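Local coordinates for protein ricin B-like lectin (Macrolepiota procera, PDB 4IYB) that binds galactose and probably other carbohydrates as a beta-trefoil lectin of the ricin B type, at residues Lys51-Arg56 with Trp85-Asp90. Numbering follows the deposited sequence.
Sequences KAWTLR and WHIWRD
Trp53 and Trp85 face each other as an antiparallel hydrogen-bonded pair, a single bridge documented by two backbone bonds: Trp53 N to Trp85 O at 2.9 Å, nearly straight at 165° and in the carbonyl plane, and Trp85 N to Trp53 O at 2.8 Å, more bent, its donor tilted from the plane of the Trp53 carbonyl. Followed outward, the Trp53 side chain begins with CB, 3.8 Å from Trp85 O. Its CG stands anti to the carbonyl carbon (chi1 -66°), which carries the five-membered ring toward Ile87; CD1 meets Ile87 CG1 and CG2, and NE1 lies 3.9 Å from Ile87 CG1 and equally near Ile87 CD1, the two side chains crossing at a slant. The indole also makes an edge-to-face stack with Trp48. In the beta-trefoil the bridge joins strand 53-57, an edge strand of a four-stranded antiparallel sheet, to the hairpin of strands 86-89 and 97-100, away from the galactose site. The buried Trp85 indole touches Leu55 CD1 through its own CD1 at 4.1 Å, the two side chains crossing at about a right angle, and its NE1 bonds to Leu64 O. Beyond the bridge, the His86 ring turns its edge to the loop, CD2 lying 3.7 Å from Ala52 CB, while NE2 gives Lys51 O a weak hydrogen bond of 3.0 Å, bent to 127°.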
ATOM      1  N   LYS A  51       1.284   0.706  18.073  1.00 21.26           N
ATOM      2  CA  LYS A  51       2.415   1.522  17.606  1.00 23.00           C
ATOM      3  C   LYS A  51       2.494   1.696  16.095  1.00 22.62           C
ATOM      4  O   LYS A  51       3.295   2.510  15.569  1.00 20.94           O
ATOM      5  CB  LYS A  51       3.731   0.965  18.118  1.00 22.82           C
ATOM      6  CG  LYS A  51       4.110  -0.414  17.634  1.00 25.18           C
ATOM      7  CD  LYS A  51       5.183  -1.009  18.547  1.00 29.23           C
ATOM      8  CE  LYS A  51       5.766  -2.305  18.017  1.00 35.16           C
ATOM      9  NZ  LYS A  51       4.757  -3.403  18.011  1.00 35.76           N
ATOM     10  N   ALA A  52       1.694   0.913  15.387  1.00 18.58           N
ATOM     11  CA  ALA A  52       1.812   0.890  13.949  1.00 15.72           C
ATOM     12  C   ALA A  52       0.560   0.265  13.359  1.00 17.32           C
ATOM     13  O   ALA A  52      -0.269  -0.312  14.088  1.00 19.42           O
ATOM     14  CB  ALA A  52       3.029   0.114  13.529  1.00 16.74           C
ATOM     15  N   TRP A  53       0.428   0.385  12.041  1.00 16.06           N
ATOM     16  CA  TRP A  53      -0.661  -0.241  11.317  1.00 15.98           C
ATOM     17  C   TRP A  53      -0.221  -1.557  10.669  1.00 17.67           C
ATOM     18  O   TRP A  53       0.818  -1.622  10.005  1.00 15.93           O
ATOM     19  CB  TRP A  53      -1.168   0.702  10.216  1.00 16.13           C
ATOM     20  CG  TRP A  53      -1.820   1.958  10.708  1.00 16.12           C
ATOM     21  CD1 TRP A  53      -1.255   3.197  10.799  1.00 18.52           C
ATOM     22  CD2 TRP A  53      -3.162   2.092  11.198  1.00 14.96           C
ATOM     23  NE1 TRP A  53      -2.166   4.092  11.272  1.00 19.74           N
ATOM     24  CE2 TRP A  53      -3.350   3.446  11.527  1.00 17.75           C
ATOM     25  CE3 TRP A  53      -4.211   1.191  11.412  1.00 16.23           C
ATOM     26  CZ2 TRP A  53      -4.527   3.923  12.094  1.00 22.03           C
ATOM     27  CZ3 TRP A  53      -5.401   1.682  11.943  1.00 17.23           C
ATOM     28  CH2 TRP A  53      -5.555   3.034  12.250  1.00 18.81           C
ATOM     29  N   THR A  54      -1.097  -2.567  10.710  1.00 16.47           N
ATOM     30  CA  THR A  54      -0.961  -3.717   9.835  1.00 15.24           C
ATOM     31  C   THR A  54      -2.126  -3.741   8.854  1.00 14.99           C
ATOM     32  O   THR A  54      -3.211  -3.261   9.170  1.00 16.29           O
ATOM     33  CB  THR A  54      -0.915  -5.055  10.624  1.00 16.12           C
ATOM     34  OG1 THR A  54      -2.160  -5.261  11.293  1.00 18.08           O
ATOM     35  CG2 THR A  54       0.205  -5.016  11.659  1.00 15.88           C
ATOM     36  N   LEU A  55      -1.861  -4.272   7.661  1.00 15.68           N
ATOM     37  CA  LEU A  55      -2.812  -4.223   6.540  1.00 16.16           C
ATOM     38  C   LEU A  55      -3.010  -5.660   6.072  1.00 14.78           C
ATOM     39  O   LEU A  55      -2.115  -6.253   5.507  1.00 15.87           O
ATOM     40  CB  LEU A  55      -2.241  -3.324   5.413  1.00 15.85           C
ATOM     41  CG  LEU A  55      -2.421  -1.814   5.538  1.00 15.87           C
ATOM     42  CD1 LEU A  55      -1.822  -1.271   6.821  1.00 17.26           C
ATOM     43  CD2 LEU A  55      -1.781  -1.086   4.351  1.00 17.73           C
ATOM     44  N   ARG A  56      -4.219  -6.195   6.275  1.00 16.78           N
ATOM     45  CA  ARG A  56      -4.505  -7.601   5.999  1.00 15.46           C
ATOM     46  C   ARG A  56      -5.421  -7.738   4.795  1.00 13.67           C
ATOM     47  O   ARG A  56      -6.419  -7.055   4.699  1.00 16.91           O
ATOM     48  CB  ARG A  56      -5.149  -8.267   7.227  1.00 16.81           C
ATOM     49  CG  ARG A  56      -5.021  -9.774   7.227  1.00 18.99           C
ATOM     50  CD  ARG A  56      -5.683 -10.378   8.458  1.00 22.30           C
ATOM     51  NE  ARG A  56      -5.415 -11.808   8.500  1.00 28.32           N
ATOM     52  CZ  ARG A  56      -5.918 -12.631   9.406  1.00 35.98           C
ATOM     53  NH1 ARG A  56      -6.734 -12.162  10.336  1.00 33.26           N
ATOM     54  NH2 ARG A  56      -5.647 -13.925   9.335  1.00 39.88           N
ATOM     55  N   TRP A  85       3.531  -0.900   9.601  1.00 14.31           N
ATOM     56  CA  TRP A  85       3.719   0.265   8.733  1.00 13.75           C
ATOM     57  C   TRP A  85       3.395   1.514   9.527  1.00 14.47           C
ATOM     58  O   TRP A  85       2.551   1.499  10.443  1.00 14.97           O
ATOM     59  CB  TRP A  85       2.746   0.214   7.555  1.00 14.14           C
ATOM     60  CG  TRP A  85       2.946  -0.932   6.641  1.00 12.56           C
ATOM     61  CD1 TRP A  85       2.202  -2.099   6.575  1.00 13.07           C
ATOM     62  CD2 TRP A  85       3.935  -1.038   5.607  1.00 12.75           C
ATOM     63  NE1 TRP A  85       2.672  -2.899   5.552  1.00 13.14           N
ATOM     64  CE2 TRP A  85       3.746  -2.289   4.965  1.00 13.36           C
ATOM     65  CE3 TRP A  85       4.982  -0.210   5.178  1.00 14.66           C
ATOM     66  CZ2 TRP A  85       4.561  -2.712   3.914  1.00 12.60           C
ATOM     67  CZ3 TRP A  85       5.787  -0.635   4.138  1.00 13.07           C
ATOM     68  CH2 TRP A  85       5.574  -1.877   3.519  1.00 14.33           C
ATOM     69  N   HIS A  86       4.006   2.642   9.157  1.00 13.58           N
ATOM     70  CA  HIS A  86       3.590   3.950   9.656  1.00 13.78           C
ATOM     71  C   HIS A  86       3.076   4.805   8.501  1.00 16.35           C
ATOM     72  O   HIS A  86       3.584   4.706   7.382  1.00 15.90           O
ATOM     73  CB  HIS A  86       4.767   4.692  10.304  1.00 15.59           C
ATOM     74  CG  HIS A  86       5.207   4.113  11.601  1.00 17.41           C
ATOM     75  ND1 HIS A  86       6.437   4.395  12.168  1.00 18.82           N
ATOM     76  CD2 HIS A  86       4.579   3.278  12.461  1.00 17.14           C
ATOM     77  CE1 HIS A  86       6.565   3.708  13.289  1.00 19.37           C
ATOM     78  NE2 HIS A  86       5.434   3.069  13.517  1.00 18.01           N
ATOM     79  N   ILE A  87       2.061   5.612   8.770  1.00 16.10           N
ATOM     80  CA  ILE A  87       1.481   6.476   7.751  1.00 14.41           C
ATOM     81  C   ILE A  87       1.573   7.916   8.178  1.00 14.76           C
ATOM     82  O   ILE A  87       1.374   8.236   9.350  1.00 17.23           O
ATOM     83  CB  ILE A  87       0.032   6.083   7.368  1.00 17.51           C
ATOM     84  CG1 ILE A  87      -0.965   6.462   8.450  1.00 24.76           C
ATOM     85  CG2 ILE A  87      -0.028   4.582   7.088  1.00 20.57           C
ATOM     86  CD1 ILE A  87      -2.421   6.233   8.046  1.00 24.90           C
ATOM     87  N   TRP A  88       1.969   8.751   7.237  1.00 12.80           N
ATOM     88  CA  TRP A  88       2.134  10.186   7.418  1.00 13.07           C
ATOM     89  C   TRP A  88       1.369  10.951   6.351  1.00 12.01           C
ATOM     90  O   TRP A  88       1.474  10.636   5.159  1.00 13.01           O
ATOM     91  CB  TRP A  88       3.613  10.569   7.308  1.00 13.59           C
ATOM     92  CG  TRP A  88       4.463   9.972   8.408  1.00 12.76           C
ATOM     93  CD1 TRP A  88       5.057   8.746   8.415  1.00 15.63           C
ATOM     94  CD2 TRP A  88       4.785  10.589   9.655  1.00 12.98           C
ATOM     95  NE1 TRP A  88       5.754   8.563   9.601  1.00 15.02           N
ATOM     96  CE2 TRP A  88       5.599   9.688  10.372  1.00 14.42           C
ATOM     97  CE3 TRP A  88       4.498  11.839  10.211  1.00 13.66           C
ATOM     98  CZ2 TRP A  88       6.122   9.994  11.645  1.00 13.58           C
ATOM     99  CZ3 TRP A  88       4.980  12.123  11.487  1.00 16.33           C
ATOM    100  CH2 TRP A  88       5.745  11.174  12.200  1.00 14.66           C
ATOM    101  N   ARG A  89       0.645  11.996   6.733  1.00 11.75           N
ATOM    102  CA  ARG A  89       0.022  12.765   5.706  1.00 13.70           C
ATOM    103  C   ARG A  89       0.970  13.501   4.783  1.00 12.56           C
ATOM    104  O   ARG A  89       2.042  13.999   5.179  1.00 13.44           O
ATOM    105  CB  ARG A  89      -1.059  13.647   6.293  1.00 17.94           C
ATOM    106  CG  ARG A  89      -0.680  15.053   6.614  1.00 18.55           C
ATOM    107  CD  ARG A  89      -1.921  15.795   7.088  1.00 18.97           C
ATOM    108  NE  ARG A  89      -1.637  17.179   7.383  1.00 17.68           N
ATOM    109  CZ  ARG A  89      -1.244  17.610   8.571  1.00 15.60           C
ATOM    110  NH1 ARG A  89      -1.103  16.762   9.577  1.00 21.08           N
ATOM    111  NH2 ARG A  89      -1.032  18.899   8.727  1.00 15.81           N
ATOM    112  N   ASP A  90       0.615  13.524   3.512  1.00 11.66           N
ATOM    113  CA  ASP A  90       1.426  14.104   2.482  1.00 12.36           C
ATOM    114  C   ASP A  90       1.349  15.622   2.471  1.00 13.84           C
ATOM    115  O   ASP A  90       0.334  16.175   2.850  1.00 14.66           O
ATOM    116  CB  ASP A  90       0.999  13.569   1.114  1.00 13.63           C
ATOM    117  CG  ASP A  90       1.917  14.024   0.010  1.00 13.14           C
ATOM    118  OD1 ASP A  90       3.145  13.744   0.133  1.00 15.85           O
ATOM    119  OD2 ASP A  90       1.456  14.679  -0.941  1.00 15.32           O
TER